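PDB 2ZQE: MutS2 protein from Thermus thermophilus, which probably acts in suppressing homologous recombination, the part crystallised being its Smr domain, a DNA-binding endonuclease module. Local coordinates for residues 6-11 against 37-42; 62-67 against 75-80. All coordinates share one frame; numbering follows the deposited sequence.

Contact 1 of 2, residues 6-11 against 37-42; sequences EVDLRG and RLLHGK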
loop_
_atom_site.group_PDB
_atom_site.type_symbol
_atom_site.label_atom_id
_atom_site.label_comp_id
_atom_site.label_asym_id
_atom_site.label_seq_id
_atom_site.Cartn_x
_atom_site.Cartn_y
_atom_site.Cartn_z
ATOM N N GLU A 6 7.397 -4.679 3.413
ATOM C CA GLU A 6 6.808 -3.394 3.767
ATOM C C GLU A 6 7.573 -2.288 3.073
ATOM O O GLU A 6 8.811 -2.302 3.047
ATOM C CB GLU A 6 6.823 -3.171 5.280
ATOM C CG GLU A 6 6.138 -1.866 5.722
ATOM C CD GLU A 6 5.980 -1.769 7.220
ATOM O OE1 GLU A 6 6.923 -1.294 7.905
ATOM O OE2 GLU A 6 4.906 -2.148 7.720
ATOM N N VAL A 7 6.835 -1.343 2.503
ATOM C CA VAL A 7 7.427 -0.157 1.889
ATOM C C VAL A 7 7.003 1.102 2.661
ATOM O O VAL A 7 5.826 1.309 2.937
ATOM C CB VAL A 7 7.056 -0.025 0.401
ATOM C CG1 VAL A 7 7.700 1.217 -0.203
ATOM C CG2 VAL A 7 7.493 -1.296 -0.361
ATOM N N ASP A 8 7.992 1.918 3.009
ATOM C CA ASP A 8 7.761 3.118 3.797
ATOM C C ASP A 8 7.575 4.315 2.875
ATOM O O ASP A 8 8.539 4.823 2.283
ATOM C CB ASP A 8 8.934 3.332 4.768
ATOM C CG ASP A 8 8.657 4.399 5.798
ATOM O OD1 ASP A 8 7.700 5.180 5.620
ATOM O OD2 ASP A 8 9.395 4.455 6.809
ATOM N N LEU A 9 6.326 4.757 2.771
ATOM C CA LEU A 9 5.943 5.883 1.919
ATOM C C LEU A 9 5.816 7.213 2.674
ATOM O O LEU A 9 5.456 8.229 2.091
ATOM C CB LEU A 9 4.595 5.560 1.263
ATOM C CG LEU A 9 4.591 4.201 0.568
ATOM C CD1 LEU A 9 3.159 3.732 0.363
ATOM C CD2 LEU A 9 5.322 4.270 -0.762
ATOM N N ARG A 10 6.060 7.203 3.980
ATOM C CA ARG A 10 5.874 8.413 4.770
ATOM C C ARG A 10 6.867 9.454 4.304
ATOM O O ARG A 10 8.018 9.117 4.025
ATOM C CB ARG A 10 6.070 8.127 6.255
ATOM C CG ARG A 10 5.073 7.115 6.775
ATOM C CD ARG A 10 5.402 6.720 8.200
ATOM N NE ARG A 10 6.679 6.011 8.294
ATOM C CZ ARG A 10 7.247 5.662 9.444
ATOM N NH1 ARG A 10 6.639 5.942 10.590
ATOM N NH2 ARG A 10 8.413 5.029 9.450
ATOM N N GLY A 11 6.404 10.696 4.209
ATOM C CA GLY A 11 7.247 11.804 3.761
ATOM C C GLY A 11 7.176 12.070 2.270
ATOM O O GLY A 11 7.744 13.050 1.785
ATOM N N ARG A 37 2.751 -4.706 2.595
ATOM C CA ARG A 37 2.332 -3.643 3.520
ATOM C C ARG A 37 2.793 -2.284 3.024
ATOM O O ARG A 37 3.951 -2.103 2.683
ATOM C CB ARG A 37 2.881 -3.890 4.924
ATOM C CG ARG A 37 2.176 -5.017 5.666
ATOM C CD ARG A 37 2.989 -5.455 6.892
ATOM N NE ARG A 37 3.256 -4.358 7.834
ATOM C CZ ARG A 37 2.431 -3.934 8.794
ATOM N NH1 ARG A 37 1.237 -4.486 8.971
ATOM N NH2 ARG A 37 2.803 -2.925 9.569
ATOM N N LEU A 38 1.860 -1.336 2.969
ATOM C CA LEU A 38 2.165 0.030 2.577
ATOM C C LEU A 38 2.093 0.933 3.801
ATOM O O LEU A 38 1.019 1.260 4.291
ATOM C CB LEU A 38 1.184 0.496 1.484
ATOM C CG LEU A 38 1.115 -0.432 0.273
ATOM C CD1 LEU A 38 -0.005 0.043 -0.667
ATOM C CD2 LEU A 38 2.443 -0.498 -0.469
ATOM N N LEU A 39 3.260 1.303 4.316
ATOM C CA LEU A 39 3.336 2.189 5.471
ATOM C C LEU A 39 3.309 3.635 4.993
ATOM O O LEU A 39 4.331 4.170 4.540
ATOM C CB LEU A 39 4.626 1.881 6.247
ATOM C CG LEU A 39 5.024 2.795 7.407
ATOM C CD1 LEU A 39 3.884 2.897 8.406
ATOM C CD2 LEU A 39 6.319 2.283 8.063
ATOM N N HIS A 40 2.136 4.264 5.079
ATOM C CA HIS A 40 1.985 5.658 4.614
ATOM C C HIS A 40 1.756 6.647 5.736
ATOM O O HIS A 40 1.786 7.864 5.522
ATOM C CB HIS A 40 0.831 5.787 3.617
ATOM C CG HIS A 40 -0.376 4.976 3.973
ATOM N ND1 HIS A 40 -1.169 5.254 5.064
ATOM C CD2 HIS A 40 -0.933 3.907 3.365
ATOM C CE1 HIS A 40 -2.167 4.390 5.113
ATOM N NE2 HIS A 40 -2.040 3.551 4.100
ATOM N N GLY A 41 1.483 6.114 6.919
ATOM C CA GLY A 41 1.225 6.932 8.077
ATOM C C GLY A 41 -0.160 7.536 8.074
ATOM O O GLY A 41 -0.957 7.322 7.149
ATOM N N LYS A 42 -0.439 8.314 9.116
ATOM C CA LYS A 42 -1.768 8.880 9.286
ATOM C C LYS A 42 -1.780 10.334 8.851
ATOM O O LYS A 42 -2.065 10.619 7.684
ATOM C CB LYS A 42 -2.268 8.657 10.717
ATOM C CG LYS A 42 -2.482 7.184 11.033
ATOM C CD LYS A 42 -2.820 6.941 12.483
ATOM C CE LYS A 42 -2.976 5.446 12.742
ATOM N NZ LYS A 42 -3.035 5.117 14.200
#

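Contact 2 of 2, residues 62-67 against 75-80; sequences ESFADA and GVTVVA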
loop_
_atom_site.group_PDB
_atom_site.type_symbol
_atom_site.label_atom_id
_atom_site.label_comp_id
_atom_site.label_asym_id
_atom_site.label_seq_id
_atom_site.Cartn_x
_atom_site.Cartn_y
_atom_site.Cartn_z
ATOM N N GLU A 62 -5.853 -8.101 -5.170
ATOM C CA GLU A 62 -7.034 -8.891 -4.848
ATOM C C GLU A 62 -7.908 -8.150 -3.833
ATOM O O GLU A 62 -9.109 -7.993 -4.033
ATOM C CB GLU A 62 -6.644 -10.259 -4.329
ATOM C CG GLU A 62 -7.849 -11.134 -4.053
ATOM C CD GLU A 62 -7.476 -12.564 -3.808
ATOM O OE1 GLU A 62 -6.856 -12.837 -2.752
ATOM O OE2 GLU A 62 -7.823 -13.408 -4.669
ATOM N N SER A 63 -7.301 -7.716 -2.730
ATOM C CA SER A 63 -8.042 -6.953 -1.726
ATOM C C SER A 63 -7.068 -6.118 -0.907
ATOM O O SER A 63 -5.856 -6.316 -0.985
ATOM C CB SER A 63 -8.854 -7.889 -0.825
ATOM O OG SER A 63 -8.006 -8.760 -0.077
ATOM N N PHE A 64 -7.593 -5.150 -0.173
ATOM C CA PHE A 64 -6.750 -4.364 0.730
ATOM C C PHE A 64 -7.581 -3.906 1.908
ATOM O O PHE A 64 -8.816 -3.857 1.823
ATOM C CB PHE A 64 -6.142 -3.154 0.001
ATOM C CG PHE A 64 -7.169 -2.141 -0.418
ATOM C CD1 PHE A 64 -7.597 -1.157 0.474
ATOM C CD2 PHE A 64 -7.722 -2.182 -1.697
ATOM C CE1 PHE A 64 -8.571 -0.216 0.093
ATOM C CE2 PHE A 64 -8.685 -1.256 -2.080
ATOM C CZ PHE A 64 -9.110 -0.278 -1.186
ATOM N N ALA A 65 -6.899 -3.567 3.001
ATOM C CA ALA A 65 -7.558 -3.098 4.223
ATOM C C ALA A 65 -6.546 -2.397 5.098
ATOM O O ALA A 65 -5.348 -2.629 4.964
ATOM C CB ALA A 65 -8.138 -4.273 4.988
ATOM N N ASP A 66 -7.024 -1.516 5.972
ATOM C CA ASP A 66 -6.167 -0.982 7.032
ATOM C C ASP A 66 -5.631 -2.138 7.857
ATOM O O ASP A 66 -6.345 -3.138 8.088
ATOM C CB ASP A 66 -6.983 -0.076 7.960
ATOM C CG ASP A 66 -7.440 1.186 7.280
ATOM O OD1 ASP A 66 -6.565 1.898 6.739
ATOM O OD2 ASP A 66 -8.663 1.462 7.310
ATOM N N ALA A 67 -4.382 -2.002 8.291
ATOM C CA ALA A 67 -3.808 -2.899 9.297
ATOM C C ALA A 67 -4.634 -2.770 10.588
ATOM O O ALA A 67 -5.221 -1.705 10.860
ATOM C CB ALA A 67 -2.352 -2.556 9.553
ATOM N N GLY A 75 -2.527 3.757 9.511
ATOM C CA GLY A 75 -1.264 4.215 8.923
ATOM C C GLY A 75 -0.614 3.189 7.994
ATOM O O GLY A 75 0.409 3.464 7.341
ATOM N N VAL A 76 -1.195 1.991 7.937
ATOM C CA VAL A 76 -0.673 0.961 7.038
ATOM C C VAL A 76 -1.826 0.357 6.259
ATOM O O VAL A 76 -2.849 -0.002 6.840
ATOM C CB VAL A 76 0.083 -0.151 7.802
ATOM C CG1 VAL A 76 0.487 -1.297 6.853
ATOM C CG2 VAL A 76 1.332 0.431 8.504
ATOM N N THR A 77 -1.654 0.261 4.943
ATOM C CA THR A 77 -2.602 -0.481 4.113
ATOM C C THR A 77 -1.983 -1.824 3.773
ATOM O O THR A 77 -0.880 -1.907 3.218
ATOM C CB THR A 77 -2.960 0.268 2.805
ATOM O OG1 THR A 77 -3.616 1.492 3.120
ATOM C CG2 THR A 77 -3.909 -0.592 1.964
ATOM N N VAL A 78 -2.707 -2.884 4.120
ATOM C CA VAL A 78 -2.250 -4.242 3.871
ATOM C C VAL A 78 -2.911 -4.753 2.600
ATOM O O VAL A 78 -4.130 -4.828 2.522
ATOM C CB VAL A 78 -2.618 -5.152 5.065
ATOM C CG1 VAL A 78 -2.061 -6.560 4.863
ATOM C CG2 VAL A 78 -2.074 -4.548 6.356
ATOM N N VAL A 79 -2.078 -5.096 1.621
ATOM C CA VAL A 79 -2.543 -5.485 0.286
ATOM C C VAL A 79 -2.379 -6.986 0.071
ATOM O O VAL A 79 -1.284 -7.534 0.246
ATOM C CB VAL A 79 -1.760 -4.710 -0.826
ATOM C CG1 VAL A 79 -2.302 -5.040 -2.210
ATOM C CG2 VAL A 79 -1.808 -3.169 -0.593
ATOM N N ALA A 80 -3.477 -7.641 -0.299
ATOM C CA ALA A 80 -3.441 -9.018 -0.775
ATOM C C ALA A 80 -3.285 -8.984 -2.284
ATOM O O ALA A 80 -4.136 -8.439 -2.997
ATOM C CB ALA A 80 -4.708 -9.746 -0.400
HETATM O O HOH W 1 -6.135 1.270 4.171
#

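Contact 1 of 2, residues 6-11 against 37-42
Glu6 and Arg37 form a salt bridge across the two parallel strands, both nitrogens on one side of the guanidinium converging on a single carboxylate oxygen. Arg37 NE lies 2.8 Å from Glu6 OE2, on its anti side and tilted out of the carboxylate plane, while NH2 meets the same oxygen nearly end-on. Neither bond is straight (142° for NE), and the two planes are turned 35° apart. Glu6 stays extended, whereas Arg37 bends at chi3 (57°), which keeps its guanidinium above its own strand, where the extended Glu6 carboxylate reaches it. A second ion pair lies within 6-11: Arg10 grips Asp8 side-on, NE to OD1 and NH2 to OD2, with both oxygens in the guanidinium plane. Asp8 OD1 also accepts from Arg10 N, closing an Asx turn at the strand end.

Three backbone bonds join the strands, from Val7 N to Arg37 O, Leu39 N to Val7 O and Leu9 N to Leu39 O, the last 2.7 Å long.

Among apolar groups, Leu39 lies between the two ion pairs. Its CD2 sits over one face of the Arg10 guanidinium, 3.7 Å from Arg10 NH2, and 3.6 Å from Glu6 OE1. On the other face of the sheet, Leu9 CD1 packs 4.0 Å from Leu38 CB.

The strands are the two ends of a right-handed beta-alpha-beta crossover through helix 14-30. Val7 and Leu9 rest on that helix, Leu9 and Leu38 also touch Ile51 of helix 46-57, and strand 76-81 flanks 37-39 on the side away from 6-8.

Contact 2 of 2, residues 62-67 against 75-80
Phe64 and Thr77 meet on the face of the sheet that looks onto helix 46-57, where Thr77 CG2 packs 3.9 Å from Phe64 CB and approaches the ring obliquely. Phe64 CG stands between its backbone N and carbonyl carbon (chi1 66°), and the ring leads away from strand 76-80. On the other face Ala67 CB fits against two valines, 3.8 Å from both Val76 CB and Val78 CG2. The methyl that Val78 offers is the one beside its backbone N, CG1 being turned anti to that nitrogen. Farther along, Ser63 OG comes 3.5 Å from Ala80 CB.

Between these two sets of side chains runs an antiparallel pair of strands, the two arms of a beta hairpin. Ala65 and Val78 bond in both directions, and Ala67 N reaches Val76 O almost straight, at 168°. At the Glu62 end the regular register is interrupted by a classic beta bulge: Glu62 and Ser63 stand together opposite Ala80, whose carbonyl oxygen takes both amides. Glu62 N lies 2.8 Å from Ala80 O, in the carbonyl plane, whereas Ser63 N makes a longer bond of 3.3 Å, tilted 16° from that plane. Ala80 N returns a bond to Ser63 O.

Asp66 and Thr77 are neighbours joined through water. One water sits 2.7 Å from Asp66 OD1, to which it donates, and also hydrogen-bonds Thr77 OG1. Each of the two residues has a further polar partner: Asp66 OD2 forms a salt bridge with Arg48, and Thr77 OG1 is hydrogen-bonded to His40. Outside the hairpin, Arg52, Leu55 and Arg56 of helix 46-57 pack against Phe64, while Leu55 also reaches Thr77.

In the fold
Contacts 1 and 2 belong to one four-stranded mixed sheet, their centres about 11 Å apart. They meet at its middle, where strand 35-39 of contact 1 runs antiparallel to strand 76-81 of contact 2. Leu38 N lies 2.8 Å from Thr77 O in a probable backbone hydrogen bond, and His40 NE2 is 2.8 Å from Thr77 OG1. Through that hydroxyl His40 connects to the water and Asp66. Leu39 CD1 packs 3.6 Å from Val76 CG2 on one face of the sheet. Contact 1 thus brings the outer strand 6-8 and contact 2 the outer strand 61-66 to the central pair, giving strand order 1-2-4-3 in this small alpha/beta domain.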